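Local coordinates for nird-like protein (Hydrogenobacter thermophilus, PDB 4CH7), which catalyses the decarboxylation of siroheme to didecarboxysiroheme, a step in heme d1 biosynthesis, at residues A[88-99]-A[306-317]. Residues are numbered along the deposited sequence; the frame is centred on the assembly and turned at random.
Sequences CPGVSHNYERTH and LFSTREFKKVRI
Asn94 and Glu96 hold strand 91-97 against strand 303-314 through antiparallel backbone bonds, Asn94 N reaching Lys313 O at 2.9 Å and Thr309 N reaching Glu96 O at 2.9 Å. Two classic beta bulges interrupt the register: Phe312 and Lys313 both face Asn94, Thr309 and Arg310 both face Glu96. The tight side is where helix 75-87 packs. There the Phe312 ring brings CE2 to 3.7 Å from Glu96 CB, while its other flank, at CE1, lies over the guanidinium of Arg310. Asn94 sends its amide to Asn86 and the Glu96 carboxylate makes a salt bridge with Arg75. Extended throughout, Lys313 runs past the Val91 carbonyl, its ammonium bonding Asn86 O and, weakly, Val91 O.

On the other face, Arg97 starts beside its own backbone N (chi1 -61°) and then stays straight as far as NE, which carries NH1 to Leu306 O at 3.2 Å, slightly out of the guanidinium plane. Cut back to an alanine, this residue would probably leave the Leu306 carbonyl without its side-chain donor and open a gap against Leu306 and Met236. Further along, the ring of Tyr95 lies alongside Glu311, their planes 32° apart, and its OH is modelled 2.3 Å from Glu311 OE2, a hydrogen bond of doubtful length. His93, the inferred active-site residue, has the Lys314 chain at its ring edge, CG 3.3 Å from ND1. Around it the packing loosens, since Glu311, Lys314 and Val315 are exposed.

This pairing is one of two seams, with 132-139 against 259-264, that close the AsnC-like domains into an eight-stranded dimeric alpha-beta barrel within one chain.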
loop_
_atom_site.group_PDB
_atom_site.type_symbol
_atom_site.label_atom_id
_atom_site.label_comp_id
_atom_site.label_asym_id
_atom_site.label_seq_id
_atom_site.Cartn_x
_atom_site.Cartn_y
_atom_site.Cartn_z
ATOM N N CYS A 88 5.270 14.844 3.674
ATOM C CA CYS A 88 5.082 13.845 4.718
ATOM C C CYS A 88 5.568 12.473 4.269
ATOM O O CYS A 88 5.100 11.942 3.261
ATOM C CB CYS A 88 3.617 13.766 5.140
ATOM S SG CYS A 88 3.302 12.562 6.448
ATOM N N PRO A 89 6.517 11.896 5.024
ATOM C CA PRO A 89 7.100 10.581 4.741
ATOM C C PRO A 89 6.073 9.466 4.896
ATOM O O PRO A 89 6.299 8.359 4.408
ATOM C CB PRO A 89 8.186 10.440 5.815
ATOM C CG PRO A 89 8.480 11.852 6.263
ATOM C CD PRO A 89 7.152 12.541 6.185
ATOM N N GLY A 90 4.963 9.757 5.570
ATOM C CA GLY A 90 3.914 8.772 5.771
ATOM C C GLY A 90 2.844 8.774 4.692
ATOM O O GLY A 90 1.943 7.931 4.705
ATOM N N VAL A 91 2.939 9.722 3.762
ATOM C CA VAL A 91 2.009 9.786 2.638
ATOM C C VAL A 91 2.550 8.987 1.452
ATOM O O VAL A 91 3.603 9.316 0.906
ATOM C CB VAL A 91 1.726 11.238 2.210
ATOM C CG1 VAL A 91 0.873 11.263 0.951
ATOM C CG2 VAL A 91 1.035 11.988 3.335
ATOM N N SER A 92 1.830 7.936 1.066
ATOM C CA SER A 92 2.269 7.048 -0.010
ATOM C C SER A 92 1.759 7.513 -1.371
ATOM O O SER A 92 2.541 7.737 -2.296
ATOM C CB SER A 92 1.804 5.616 0.259
ATOM O OG SER A 92 0.394 5.550 0.374
ATOM N N HIS A 93 0.443 7.654 -1.486
ATOM C CA HIS A 93 -0.161 8.158 -2.709
ATOM C C HIS A 93 -0.824 9.495 -2.431
ATOM O O HIS A 93 -1.368 9.702 -1.349
ATOM C CB HIS A 93 -1.196 7.167 -3.241
ATOM C CG HIS A 93 -0.685 5.766 -3.356
ATOM N ND1 HIS A 93 0.023 5.321 -4.452
ATOM C CD2 HIS A 93 -0.776 4.712 -2.512
ATOM C CE1 HIS A 93 0.347 4.052 -4.275
ATOM N NE2 HIS A 93 -0.127 3.658 -3.109
ATOM N N ASN A 94 -0.765 10.404 -3.400
ATOM C CA ASN A 94 -1.483 11.672 -3.304
ATOM C C ASN A 94 -2.088 12.023 -4.656
ATOM O O ASN A 94 -1.395 12.016 -5.674
ATOM C CB ASN A 94 -0.565 12.798 -2.819
ATOM C CG ASN A 94 -1.322 14.088 -2.529
ATOM O OD1 ASN A 94 -2.546 14.092 -2.414
ATOM N ND2 ASN A 94 -0.590 15.186 -2.400
ATOM N N TYR A 95 -3.380 12.333 -4.663
ATOM C CA TYR A 95 -4.088 12.558 -5.913
ATOM C C TYR A 95 -5.015 13.760 -5.857
ATOM O O TYR A 95 -5.608 14.061 -4.818
ATOM C CB TYR A 95 -4.892 11.312 -6.292
ATOM C CG TYR A 95 -4.041 10.150 -6.738
ATOM C CD1 TYR A 95 -3.531 10.099 -8.024
ATOM C CD2 TYR A 95 -3.752 9.101 -5.875
ATOM C CE1 TYR A 95 -2.752 9.045 -8.442
ATOM C CE2 TYR A 95 -2.970 8.037 -6.286
ATOM C CZ TYR A 95 -2.472 8.015 -7.571
ATOM O OH TYR A 95 -1.694 6.962 -7.991
ATOM N N GLU A 96 -5.125 14.452 -6.985
ATOM C CA GLU A 96 -6.199 15.410 -7.174
ATOM C C GLU A 96 -7.356 14.665 -7.813
ATOM O O GLU A 96 -7.177 13.975 -8.819
ATOM C CB GLU A 96 -5.766 16.564 -8.070
ATOM C CG GLU A 96 -6.909 17.501 -8.429
ATOM C CD GLU A 96 -6.479 18.622 -9.342
ATOM O OE1 GLU A 96 -5.262 18.861 -9.461
ATOM O OE2 GLU A 96 -7.363 19.268 -9.939
ATOM N N ARG A 97 -8.539 14.790 -7.222
ATOM C CA ARG A 97 -9.698 14.060 -7.715
ATOM C C ARG A 97 -10.901 14.959 -7.971
ATOM O O ARG A 97 -10.989 16.067 -7.442
ATOM C CB ARG A 97 -10.061 12.916 -6.764
ATOM C CG ARG A 97 -8.951 11.887 -6.605
ATOM C CD ARG A 97 -9.398 10.656 -5.833
ATOM N NE ARG A 97 -8.309 9.693 -5.696
ATOM C CZ ARG A 97 -7.985 8.800 -6.625
ATOM N NH1 ARG A 97 -8.665 8.745 -7.762
ATOM N NH2 ARG A 97 -6.979 7.961 -6.422
ATOM N N THR A 98 -11.817 14.470 -8.801
ATOM C CA THR A 98 -13.036 15.198 -9.131
ATOM C C THR A 98 -14.099 14.963 -8.063
ATOM O O THR A 98 -14.850 13.984 -8.120
ATOM C CB THR A 98 -13.591 14.768 -10.501
ATOM O OG1 THR A 98 -14.064 13.417 -10.427
ATOM C CG2 THR A 98 -12.510 14.862 -11.567
ATOM N N HIS A 99 -14.150 15.868 -7.090
ATOM C CA HIS A 99 -15.072 15.770 -5.961
ATOM C C HIS A 99 -14.945 17.046 -5.137
ATOM O O HIS A 99 -13.958 17.772 -5.269
ATOM C CB HIS A 99 -14.726 14.554 -5.095
ATOM C CG HIS A 99 -15.807 14.156 -4.138
ATOM N ND1 HIS A 99 -15.831 14.571 -2.823
ATOM C CD2 HIS A 99 -16.893 13.360 -4.299
ATOM C CE1 HIS A 99 -16.889 14.058 -2.220
ATOM N NE2 HIS A 99 -17.549 13.319 -3.094
ATOM N N LEU A 306 -14.792 9.502 -8.612
ATOM C CA LEU A 306 -13.745 10.455 -8.274
ATOM C C LEU A 306 -12.532 10.227 -9.171
ATOM O O LEU A 306 -11.622 9.470 -8.824
ATOM C CB LEU A 306 -13.358 10.346 -6.794
ATOM C CG LEU A 306 -14.351 10.887 -5.754
ATOM C CD1 LEU A 306 -15.553 9.972 -5.578
ATOM C CD2 LEU A 306 -13.661 11.116 -4.421
ATOM N N PHE A 307 -12.530 10.886 -10.325
ATOM C CA PHE A 307 -11.468 10.712 -11.309
ATOM C C PHE A 307 -10.143 11.305 -10.847
ATOM O O PHE A 307 -10.101 12.413 -10.315
ATOM C CB PHE A 307 -11.872 11.337 -12.647
ATOM C CG PHE A 307 -13.006 10.628 -13.332
ATOM C CD1 PHE A 307 -12.755 9.580 -14.205
ATOM C CD2 PHE A 307 -14.322 11.014 -13.111
ATOM C CE1 PHE A 307 -13.795 8.921 -14.843
ATOM C CE2 PHE A 307 -15.369 10.360 -13.745
ATOM C CZ PHE A 307 -15.103 9.312 -14.612
ATOM N N SER A 308 -9.065 10.557 -11.057
ATOM C CA SER A 308 -7.721 11.050 -10.783
ATOM C C SER A 308 -7.274 11.971 -11.916
ATOM O O SER A 308 -7.043 11.516 -13.035
ATOM C CB SER A 308 -6.747 9.880 -10.628
ATOM O OG SER A 308 -5.405 10.297 -10.807
ATOM N N THR A 309 -7.174 13.266 -11.630
ATOM C CA THR A 309 -6.780 14.241 -12.644
ATOM C C THR A 309 -5.335 14.699 -12.464
ATOM O O THR A 309 -4.785 15.395 -13.321
ATOM C CB THR A 309 -7.729 15.458 -12.665
ATOM O OG1 THR A 309 -7.830 16.018 -11.349
ATOM C CG2 THR A 309 -9.112 15.038 -13.137
ATOM N N ARG A 310 -4.732 14.301 -11.345
ATOM C CA ARG A 310 -3.319 14.565 -11.074
ATOM C C ARG A 310 -2.729 13.530 -10.120
ATOM O O ARG A 310 -3.411 13.050 -9.212
ATOM C CB ARG A 310 -3.113 15.966 -10.485
ATOM C CG ARG A 310 -2.949 17.076 -11.508
ATOM C CD ARG A 310 -2.124 18.237 -10.966
ATOM N NE ARG A 310 -0.716 17.881 -10.803
ATOM C CZ ARG A 310 0.262 18.761 -10.615
ATOM N NH1 ARG A 310 -0.009 20.057 -10.563
ATOM N NH2 ARG A 310 1.513 18.345 -10.474
ATOM N N GLU A 311 -1.462 13.190 -10.333
ATOM C CA GLU A 311 -0.729 12.341 -9.398
ATOM C C GLU A 311 0.462 13.113 -8.842
ATOM O O GLU A 311 1.461 13.317 -9.534
ATOM C CB GLU A 311 -0.256 11.048 -10.067
ATOM C CG GLU A 311 0.506 10.112 -9.130
ATOM C CD GLU A 311 0.633 8.704 -9.683
ATOM O OE1 GLU A 311 1.056 8.553 -10.847
ATOM O OE2 GLU A 311 0.297 7.751 -8.951
ATOM N N PHE A 312 0.345 13.545 -7.591
ATOM C CA PHE A 312 1.390 14.337 -6.957
ATOM C C PHE A 312 2.487 13.459 -6.385
ATOM O O PHE A 312 3.626 13.904 -6.217
ATOM C CB PHE A 312 0.798 15.200 -5.845
ATOM C CG PHE A 312 -0.165 16.235 -6.335
ATOM C CD1 PHE A 312 0.290 17.333 -7.050
ATOM C CD2 PHE A 312 -1.523 16.118 -6.079
ATOM C CE1 PHE A 312 -0.591 18.294 -7.508
ATOM C CE2 PHE A 312 -2.411 17.075 -6.531
ATOM C CZ PHE A 312 -1.942 18.163 -7.250
ATOM N N LYS A 313 2.142 12.211 -6.091
ATOM C CA LYS A 313 3.062 11.318 -5.409
ATOM C C LYS A 313 2.586 9.874 -5.468
ATOM O O LYS A 313 1.421 9.579 -5.190
ATOM C CB LYS A 313 3.211 11.755 -3.950
ATOM C CG LYS A 313 4.302 11.038 -3.176
ATOM C CD LYS A 313 4.407 11.614 -1.776
ATOM C CE LYS A 313 5.564 11.007 -1.011
ATOM N NZ LYS A 313 5.673 11.588 0.352
ATOM N N LYS A 314 3.492 8.981 -5.843
ATOM C CA LYS A 314 3.241 7.552 -5.754
ATOM C C LYS A 314 4.541 6.848 -5.409
ATOM O O LYS A 314 5.238 6.335 -6.284
ATOM C CB LYS A 314 2.676 6.993 -7.057
ATOM C CG LYS A 314 2.246 5.537 -6.948
ATOM C CD LYS A 314 1.881 4.953 -8.296
ATOM C CE LYS A 314 1.083 3.670 -8.128
ATOM N NZ LYS A 314 1.738 2.709 -7.200
ATOM N N VAL A 315 4.870 6.853 -4.125
ATOM C CA VAL A 315 6.009 6.109 -3.624
ATOM C C VAL A 315 5.454 5.092 -2.647
ATOM O O VAL A 315 4.261 5.108 -2.344
ATOM C CB VAL A 315 6.997 7.029 -2.886
ATOM C CG1 VAL A 315 7.346 8.230 -3.747
ATOM C CG2 VAL A 315 6.406 7.493 -1.565
ATOM N N ARG A 316 6.304 4.197 -2.165
ATOM C CA ARG A 316 5.917 3.375 -1.034
ATOM C C ARG A 316 6.789 3.733 0.154
ATOM O O ARG A 316 7.996 3.940 0.022
ATOM C CB ARG A 316 6.006 1.888 -1.353
ATOM C CG ARG A 316 7.379 1.427 -1.763
ATOM C CD ARG A 316 7.431 -0.078 -1.846
ATOM N NE ARG A 316 8.347 -0.503 -2.893
ATOM C CZ ARG A 316 8.813 -1.738 -3.021
ATOM N NH1 ARG A 316 8.460 -2.679 -2.156
ATOM N NH2 ARG A 316 9.639 -2.024 -4.012
ATOM N N ILE A 317 6.155 3.820 1.315
ATOM C CA ILE A 317 6.818 4.263 2.528
ATOM C C ILE A 317 7.894 3.288 2.985
ATOM O O ILE A 317 7.808 2.083 2.736
ATOM C CB ILE A 317 5.801 4.441 3.666
ATOM C CG1 ILE A 317 5.026 3.141 3.898
ATOM C CG2 ILE A 317 4.832 5.567 3.341
ATOM C CD1 ILE A 317 4.077 3.197 5.073
#